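Local coordinates for solute-binding periplasmic protein of iron/siderophore ABC transporter (Yersinia pestis, PDB 6B2Y), which probably binds chelated iron in the periplasm and hands it to an ABC transporter of the iron/siderophore uptake type, at residues Q197-K202 and A342-A347; T204-K209 and E353-L358; H331-Y334 and V340-I343. One frame throughout, in Å; residues are numbered along the deposited sequence.

Contact 1. Residues Q197-K202 and A342-A347; sequences QDNVDK and AIQSFA
The carboxamide of Q344 reaches across to N199 and overlaps both its backbone carbonyl and its side-chain amide. The setting is the two-lobed class III binding-protein fold, in which a long helix runs from one lobe to the other; helix 186-207, between the last strand of the first sheet and the first strand of the second, is placed to do this. Helix 340-350 packs beside it, and the axes of the two short segments run nearly parallel, 11° apart, with a closest approach of 9.6 Å.

That spacing is bridged by a polar side chain. Q344 has CG anti to its carbonyl carbon (chi1 -72°) and an extended chain beyond, which carries NE2 to the neighbouring helix. NE2 lies 3.0 Å from N199 O in an almost straight bond (169°), and 3.1 Å from N199 OD1 in a more bent one. Both acceptors lie close to the plane of the Q344 amide and at about a right angle to each other at NE2, as expected if each uses its own N-H. The other end of this amide, OE1, is hydrogen-bonded to T363 OG1 of helix 360-371, so a third helix fixes the rotation of the group.

Apart from this polar bridge, V200 CG2 meets I343 CD1 at 4.1 Å, an apolar contact backed by Q245, which touches both side chains. The buried N199 amide is itself held at both ends: ND2 bonds to F195 O one turn earlier. OD1 takes two donors from opposite faces of its plane, Q344 NE2 on one and, on the other, K202 NZ at 2.8 Å.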
loop_
_atom_site.group_PDB
_atom_site.type_symbol
_atom_site.label_atom_id
_atom_site.label_comp_id
_atom_site.label_asym_id
_atom_site.label_seq_id
_atom_site.Cartn_x
_atom_site.Cartn_y
_atom_site.Cartn_z
ATOM N N GLN A 197 0.024 15.825 0.952
ATOM C CA GLN A 197 0.772 16.582 1.948
ATOM C C GLN A 197 -0.164 17.293 2.918
ATOM O O GLN A 197 0.089 17.314 4.126
ATOM C CB GLN A 197 1.701 17.587 1.271
ATOM C CG GLN A 197 2.683 18.203 2.261
ATOM C CD GLN A 197 3.719 17.198 2.749
ATOM O OE1 GLN A 197 4.659 16.863 2.025
ATOM N NE2 GLN A 197 3.534 16.691 3.964
ATOM N N ASP A 198 -1.255 17.863 2.406
ATOM C CA ASP A 198 -2.250 18.489 3.279
ATOM C C ASP A 198 -2.793 17.495 4.291
ATOM O O ASP A 198 -2.939 17.814 5.476
ATOM C CB ASP A 198 -3.392 19.063 2.450
ATOM C CG ASP A 198 -3.023 20.386 1.822
ATOM O OD1 ASP A 198 -1.921 20.876 2.139
ATOM O OD2 ASP A 198 -3.823 20.926 1.029
ATOM N N ASN A 199 -3.074 16.277 3.846
ATOM C CA ASN A 199 -3.650 15.300 4.757
ATOM C C ASN A 199 -2.628 14.636 5.664
ATOM O O ASN A 199 -3.011 14.158 6.736
ATOM C CB ASN A 199 -4.456 14.272 3.963
ATOM C CG ASN A 199 -5.852 14.782 3.676
ATOM O OD1 ASN A 199 -6.676 14.834 4.576
ATOM N ND2 ASN A 199 -6.085 15.252 2.462
ATOM N N VAL A 200 -1.341 14.619 5.301
ATOM C CA VAL A 200 -0.342 14.204 6.277
ATOM C C VAL A 200 -0.112 15.311 7.300
ATOM O O VAL A 200 0.109 15.037 8.483
ATOM C CB VAL A 200 0.967 13.793 5.571
ATOM C CG1 VAL A 200 2.142 13.659 6.580
ATOM C CG2 VAL A 200 0.763 12.509 4.783
ATOM N N ASP A 201 -0.170 16.582 6.866
ATOM C CA ASP A 201 0.095 17.684 7.801
ATOM C C ASP A 201 -0.981 17.774 8.883
ATOM O O ASP A 201 -0.701 18.245 9.992
ATOM C CB ASP A 201 0.192 19.019 7.060
ATOM C CG ASP A 201 1.453 19.137 6.214
ATOM O OD1 ASP A 201 2.324 18.236 6.275
ATOM O OD2 ASP A 201 1.556 20.135 5.469
ATOM N N LYS A 202 -2.209 17.336 8.581
ATOM C CA LYS A 202 -3.248 17.229 9.607
ATOM C C LYS A 202 -2.781 16.397 10.784
ATOM O O LYS A 202 -3.170 16.655 11.933
ATOM C CB LYS A 202 -4.514 16.595 9.030
ATOM C CG LYS A 202 -5.262 17.462 8.067
ATOM C CD LYS A 202 -6.388 16.677 7.417
ATOM C CE LYS A 202 -7.110 17.529 6.405
ATOM N NZ LYS A 202 -8.249 16.804 5.794
ATOM N N ALA A 342 -3.591 5.201 5.916
ATOM C CA ALA A 342 -3.048 4.455 7.043
ATOM C C ALA A 342 -2.392 5.385 8.055
ATOM O O ALA A 342 -2.502 5.175 9.271
ATOM C CB ALA A 342 -2.043 3.410 6.549
ATOM N N ILE A 343 -1.693 6.418 7.579
ATOM C CA ILE A 343 -1.068 7.356 8.510
ATOM C C ILE A 343 -2.114 8.007 9.403
ATOM O O ILE A 343 -1.937 8.104 10.631
ATOM C CB ILE A 343 -0.256 8.403 7.739
ATOM C CG1 ILE A 343 0.929 7.736 7.031
ATOM C CG2 ILE A 343 0.211 9.503 8.673
ATOM C CD1 ILE A 343 1.533 8.666 5.962
ATOM N N GLN A 344 -3.232 8.425 8.809
ATOM C CA GLN A 344 -4.295 9.073 9.573
ATOM C C GLN A 344 -4.965 8.090 10.521
ATOM O O GLN A 344 -5.279 8.442 11.669
ATOM C CB GLN A 344 -5.328 9.696 8.634
ATOM C CG GLN A 344 -4.856 10.944 7.907
ATOM C CD GLN A 344 -5.985 11.616 7.156
ATOM O OE1 GLN A 344 -7.076 11.052 7.010
ATOM N NE2 GLN A 344 -5.739 12.811 6.678
ATOM N N SER A 345 -5.199 6.855 10.065
ATOM C CA SER A 345 -5.817 5.856 10.936
ATOM C C SER A 345 -4.918 5.528 12.124
ATOM O O SER A 345 -5.395 5.441 13.263
ATOM C CB SER A 345 -6.135 4.582 10.146
ATOM O OG SER A 345 -7.245 4.785 9.293
ATOM N N PHE A 346 -3.613 5.349 11.883
ATOM C CA PHE A 346 -2.685 5.111 12.988
ATOM C C PHE A 346 -2.754 6.239 14.009
ATOM O O PHE A 346 -2.849 5.995 15.220
ATOM C CB PHE A 346 -1.245 4.981 12.481
ATOM C CG PHE A 346 -0.953 3.695 11.768
ATOM C CD1 PHE A 346 -1.991 2.860 11.346
ATOM C CD2 PHE A 346 0.351 3.329 11.491
ATOM C CE1 PHE A 346 -1.715 1.685 10.678
ATOM C CE2 PHE A 346 0.637 2.162 10.814
ATOM C CZ PHE A 346 -0.415 1.320 10.413
ATOM N N ALA A 347 -2.676 7.481 13.536
ATOM C CA ALA A 347 -2.647 8.630 14.439
ATOM C C ALA A 347 -3.912 8.697 15.285
ATOM O O ALA A 347 -3.849 8.948 16.497
ATOM C CB ALA A 347 -2.485 9.916 13.639
#

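Contact 2. Residues T204-K209 and E353-L358; sequences TDITNK and EQFADL
The F355 ring has T207 CG2 at its edge, near the ring plane and 4.0 Å from CZ, while I206 meets the same end of the ring obliquely. The other flat group, the Q354 carboxamide, offers OE1 to I206 CG2 at 3.6 Å. These contacts join the C-terminal end of helix 186-207, which probably spans the lobes, as in class III binding proteins, to the connection between helices 340-350 and 360-371. Within that connection E353 to A356 form a type I beta turn, closed by a weak backbone bond, and the turn brings Q354 and F355 to the helix end.

I206 and F355 approach from opposite directions and carry most of the packing. CB of I206 lies 3.7 Å from F355 CZ, and its terminal CD1 comes within 3.5 Å of F355 CE1. CG1 is anti to the carbonyl carbon (chi1 -70°) and CD1 extends beyond it (chi2 171°), which takes the methyl past the ring to the turn backbone, 3.4 Å from Q354 O. CG2 reaches Q354 OE1 but also touches F355 CZ, so both branches of I206 share the ring. No hydrogen bond crosses between the segments, and the fit is one of shape.

Polar groups around the apolar contact have partners outside it. T207 OG1 has its strongest partner in Q245 O, with V203 O as a second acceptor that must share the one hydroxyl proton; this helps to hold the rotation that leaves the methyl, CG2, facing the ring. On the loop side, K348 from helix 340-350 is hydrogen-bonded through NZ to both F355 O and L358 O, holding the backbone on either side of A356 and D357. Beyond CZ, the T207 methyl also reaches F355 CE2, at 4.2 Å.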
loop_
_atom_site.group_PDB
_atom_site.type_symbol
_atom_site.label_atom_id
_atom_site.label_comp_id
_atom_site.label_asym_id
_atom_site.label_seq_id
_atom_site.Cartn_x
_atom_site.Cartn_y
_atom_site.Cartn_z
ATOM N N THR A 204 0.775 15.535 11.343
ATOM C CA THR A 204 2.048 15.983 11.897
ATOM C C THR A 204 1.936 17.323 12.605
ATOM O O THR A 204 2.765 17.600 13.482
ATOM C CB THR A 204 3.139 16.061 10.815
ATOM O OG1 THR A 204 2.788 17.025 9.814
ATOM C CG2 THR A 204 3.351 14.679 10.197
ATOM N N ASP A 205 0.954 18.155 12.242
ATOM C CA ASP A 205 0.697 19.376 13.011
ATOM C C ASP A 205 0.631 19.059 14.501
ATOM O O ASP A 205 1.118 19.835 15.335
ATOM C CB ASP A 205 -0.619 20.033 12.562
ATOM C CG ASP A 205 -0.485 20.900 11.292
ATOM O OD1 ASP A 205 0.611 21.039 10.706
ATOM O OD2 ASP A 205 -1.524 21.458 10.878
ATOM N N ILE A 206 0.041 17.914 14.845
ATOM C CA ILE A 206 -0.077 17.463 16.231
ATOM C C ILE A 206 1.105 16.594 16.646
ATOM O O ILE A 206 1.692 16.796 17.716
ATOM C CB ILE A 206 -1.416 16.707 16.428
ATOM C CG1 ILE A 206 -2.593 17.678 16.357
ATOM C CG2 ILE A 206 -1.408 15.954 17.750
ATOM C CD1 ILE A 206 -3.957 17.008 16.330
ATOM N N THR A 207 1.476 15.588 15.846
ATOM C CA THR A 207 2.477 14.635 16.324
ATOM C C THR A 207 3.908 15.177 16.303
ATOM O O THR A 207 4.772 14.598 16.976
ATOM C CB THR A 207 2.425 13.330 15.520
ATOM O OG1 THR A 207 2.659 13.623 14.140
ATOM C CG2 THR A 207 1.044 12.636 15.675
ATOM N N ASN A 208 4.187 16.256 15.559
ATOM C CA ASN A 208 5.527 16.850 15.614
ATOM C C ASN A 208 5.890 17.297 17.029
ATOM O O ASN A 208 7.066 17.236 17.418
ATOM C CB ASN A 208 5.633 18.048 14.661
ATOM C CG ASN A 208 5.819 17.642 13.198
ATOM O OD1 ASN A 208 6.195 16.513 12.895
ATOM N ND2 ASN A 208 5.556 18.579 12.286
ATOM N N LYS A 209 4.902 17.744 17.814
ATOM C CA LYS A 209 5.151 18.338 19.129
ATOM C C LYS A 209 5.196 17.333 20.269
ATOM O O LYS A 209 5.541 17.709 21.393
ATOM C CB LYS A 209 4.083 19.389 19.444
ATOM C CG LYS A 209 3.773 20.330 18.297
ATOM C CD LYS A 209 4.832 21.406 18.165
ATOM C CE LYS A 209 4.611 22.242 16.906
ATOM N NZ LYS A 209 3.526 23.258 17.048
ATOM N N GLU A 353 -8.149 11.315 21.524
ATOM C CA GLU A 353 -8.628 12.620 21.962
ATOM C C GLU A 353 -8.180 13.725 21.011
ATOM O O GLU A 353 -8.991 14.541 20.557
ATOM C CB GLU A 353 -8.128 12.886 23.385
ATOM C CG GLU A 353 -8.268 14.324 23.847
ATOM C CD GLU A 353 -8.939 14.435 25.201
ATOM O OE1 GLU A 353 -9.633 15.446 25.436
ATOM O OE2 GLU A 353 -8.768 13.511 26.029
ATOM N N GLN A 354 -6.888 13.753 20.682
ATOM C CA GLN A 354 -6.338 14.829 19.869
ATOM C C GLN A 354 -6.800 14.767 18.420
ATOM O O GLN A 354 -6.760 15.789 17.726
ATOM C CB GLN A 354 -4.815 14.781 19.963
ATOM C CG GLN A 354 -4.352 14.314 21.340
ATOM C CD GLN A 354 -2.912 14.668 21.635
ATOM O OE1 GLN A 354 -2.398 15.694 21.169
ATOM N NE2 GLN A 354 -2.246 13.822 22.418
ATOM N N PHE A 355 -7.264 13.611 17.954
ATOM C CA PHE A 355 -7.715 13.443 16.578
ATOM C C PHE A 355 -9.204 13.120 16.520
ATOM O O PHE A 355 -9.660 12.361 15.662
ATOM C CB PHE A 355 -6.898 12.367 15.867
ATOM C CG PHE A 355 -5.464 12.773 15.603
ATOM C CD1 PHE A 355 -5.166 13.722 14.638
ATOM C CD2 PHE A 355 -4.430 12.201 16.323
ATOM C CE1 PHE A 355 -3.858 14.100 14.401
ATOM C CE2 PHE A 355 -3.122 12.565 16.090
ATOM C CZ PHE A 355 -2.836 13.517 15.129
ATOM N N ALA A 356 -9.993 13.709 17.426
ATOM C CA ALA A 356 -11.438 13.496 17.381
ATOM C C ALA A 356 -12.064 14.127 16.141
ATOM O O ALA A 356 -13.036 13.595 15.596
ATOM C CB ALA A 356 -12.086 14.048 18.653
ATOM N N ASP A 357 -11.509 15.236 15.666
ATOM C CA ASP A 357 -12.022 15.923 14.490
ATOM C C ASP A 357 -11.546 15.309 13.175
ATOM O O ASP A 357 -12.016 15.727 12.110
ATOM C CB ASP A 357 -11.618 17.400 14.547
ATOM C CG ASP A 357 -10.105 17.591 14.684
ATOM O OD1 ASP A 357 -9.520 18.313 13.843
ATOM O OD2 ASP A 357 -9.502 17.017 15.625
ATOM N N LEU A 358 -10.636 14.338 13.218
ATOM C CA LEU A 358 -10.048 13.748 12.021
ATOM C C LEU A 358 -10.800 12.476 11.657
ATOM O O LEU A 358 -10.954 11.585 12.493
ATOM C CB LEU A 358 -8.564 13.445 12.249
ATOM C CG LEU A 358 -7.784 12.748 11.121
ATOM C CD1 LEU A 358 -7.761 13.642 9.920
ATOM C CD2 LEU A 358 -6.377 12.390 11.569
#

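Contact 3. Residues H331-Y334 and V340-I343; sequences HNYY and VLAI
Y333 lies against the first turn of helix 340-350, its ring facing the backbone so that A342 N sits over one face. This is a strand-loop-helix connection of the C-terminal lobe: strand 326-330 ends, residues 331-334 form a 3-10 turn, and the chain doubles back into the helix. The CA atoms of Y333 and A342 are 6.7 Å apart, and the A342 methyl lies beside the CB-CG end of the side chain, 4.0 Å from Y333 CD2. Farther out, L341 CB approaches obliquely at 4.1 Å from Y333 CZ. Y333 CG is anti to its own carbonyl carbon (chi1 -68°), the arrangement that carries the phenol across the start of the helix, toward L341, with no hydrogen bond across the pair.

The second shell holds the ring on other sides. W330 packs edge-to-face with it, Y338 and Y380 touch it from loops, and M364 of helix 360-371 touches both Y333 and L341. Within the turn itself, H331 ND1 is hydrogen-bonded to S279 OG on strand 275-280, while N332 OD1 accepts a bond from R64 NH1. Because R64 follows a strand of the N-terminal sheet, that bond probably links the lobes. The tip of the phenol ends the contact, with Y333 OH 3.5 Å from L341 CD1.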
loop_
_atom_site.group_PDB
_atom_site.type_symbol
_atom_site.label_atom_id
_atom_site.label_comp_id
_atom_site.label_asym_id
_atom_site.label_seq_id
_atom_site.Cartn_x
_atom_site.Cartn_y
_atom_site.Cartn_z
ATOM N N HIS A 331 -3.404 -4.312 4.203
ATOM C CA HIS A 331 -1.986 -4.544 3.989
ATOM C C HIS A 331 -1.457 -3.799 2.774
ATOM O O HIS A 331 -0.299 -3.357 2.781
ATOM C CB HIS A 331 -1.694 -6.027 3.833
ATOM C CG HIS A 331 -0.253 -6.299 3.563
ATOM N ND1 HIS A 331 0.719 -6.137 4.528
ATOM C CD2 HIS A 331 0.391 -6.661 2.428
ATOM C CE1 HIS A 331 1.899 -6.399 3.998
ATOM N NE2 HIS A 331 1.725 -6.733 2.729
ATOM N N ASN A 332 -2.280 -3.630 1.740
ATOM C CA ASN A 332 -1.760 -3.035 0.514
ATOM C C ASN A 332 -1.373 -1.575 0.671
ATOM O O ASN A 332 -0.702 -1.045 -0.229
ATOM C CB ASN A 332 -2.773 -3.205 -0.613
ATOM C CG ASN A 332 -2.858 -4.643 -1.084
ATOM O OD1 ASN A 332 -1.840 -5.306 -1.270
ATOM N ND2 ASN A 332 -4.083 -5.137 -1.263
ATOM N N TYR A 333 -1.734 -0.919 1.785
ATOM C CA TYR A 333 -1.154 0.390 2.068
ATOM C C TYR A 333 0.360 0.305 2.283
ATOM O O TYR A 333 1.028 1.354 2.357
ATOM C CB TYR A 333 -1.826 1.044 3.295
ATOM C CG TYR A 333 -3.286 1.451 3.076
ATOM C CD1 TYR A 333 -3.693 2.122 1.930
ATOM C CD2 TYR A 333 -4.251 1.165 4.042
ATOM C CE1 TYR A 333 -5.036 2.487 1.748
ATOM C CE2 TYR A 333 -5.576 1.519 3.866
ATOM C CZ TYR A 333 -5.968 2.167 2.723
ATOM O OH TYR A 333 -7.303 2.509 2.576
ATOM N N TYR A 334 0.925 -0.904 2.384
ATOM C CA TYR A 334 2.371 -1.023 2.533
ATOM C C TYR A 334 3.116 -0.722 1.237
ATOM O O TYR A 334 4.347 -0.621 1.253
ATOM C CB TYR A 334 2.717 -2.427 3.069
ATOM C CG TYR A 334 2.887 -3.502 2.017
ATOM C CD1 TYR A 334 4.043 -4.280 1.973
ATOM C CD2 TYR A 334 1.906 -3.736 1.065
ATOM C CE1 TYR A 334 4.207 -5.253 1.002
ATOM C CE2 TYR A 334 2.059 -4.704 0.105
ATOM C CZ TYR A 334 3.208 -5.462 0.078
ATOM O OH TYR A 334 3.363 -6.436 -0.887
ATOM N N VAL A 340 -1.621 7.557 2.886
ATOM C CA VAL A 340 -1.999 8.609 3.832
ATOM C C VAL A 340 -3.195 8.161 4.668
ATOM O O VAL A 340 -3.358 8.590 5.820
ATOM C CB VAL A 340 -2.264 9.943 3.098
ATOM C CG1 VAL A 340 -3.324 9.799 2.015
ATOM C CG2 VAL A 340 -2.643 11.075 4.093
ATOM N N LEU A 341 -4.042 7.279 4.124
ATOM C CA LEU A 341 -5.161 6.790 4.921
ATOM C C LEU A 341 -4.693 5.932 6.083
ATOM O O LEU A 341 -5.326 5.926 7.148
ATOM C CB LEU A 341 -6.133 6.005 4.042
ATOM C CG LEU A 341 -6.720 6.848 2.912
ATOM C CD1 LEU A 341 -7.406 5.963 1.873
ATOM C CD2 LEU A 341 -7.679 7.877 3.457
ATOM N N ALA A 342 -3.591 5.201 5.916
ATOM C CA ALA A 342 -3.048 4.455 7.043
ATOM C C ALA A 342 -2.392 5.385 8.055
ATOM O O ALA A 342 -2.502 5.175 9.271
ATOM C CB ALA A 342 -2.043 3.410 6.549
ATOM N N ILE A 343 -1.693 6.418 7.579
ATOM C CA ILE A 343 -1.068 7.356 8.510
ATOM C C ILE A 343 -2.114 8.007 9.403
ATOM O O ILE A 343 -1.937 8.104 10.631
ATOM C CB ILE A 343 -0.256 8.403 7.739
ATOM C CG1 ILE A 343 0.929 7.736 7.031
ATOM C CG2 ILE A 343 0.211 9.503 8.673
ATOM C CD1 ILE A 343 1.533 8.666 5.962
#

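From the N terminus, helix 186-207 supplies the first halves of contacts 1 and 2 in turn, at 197-202 and then 204-209. Some 140 residues later their partners follow in the same order, 342-347 and 353-358, so the two long loops cross. Contact 3 is a short-range closure, 331-334 to 340-343, lying within the span of contact 2 and ending on A342 and I343, which it shares with contact 1. Contacts 1 and 2 adjoin where A347 O meets F355 CD2 at 3.3 Å. Together they tie helix 186-207 to helix 340-350 and its following loop, while contact 3 joins that helix to the turn 331-334 that follows strand 326-330.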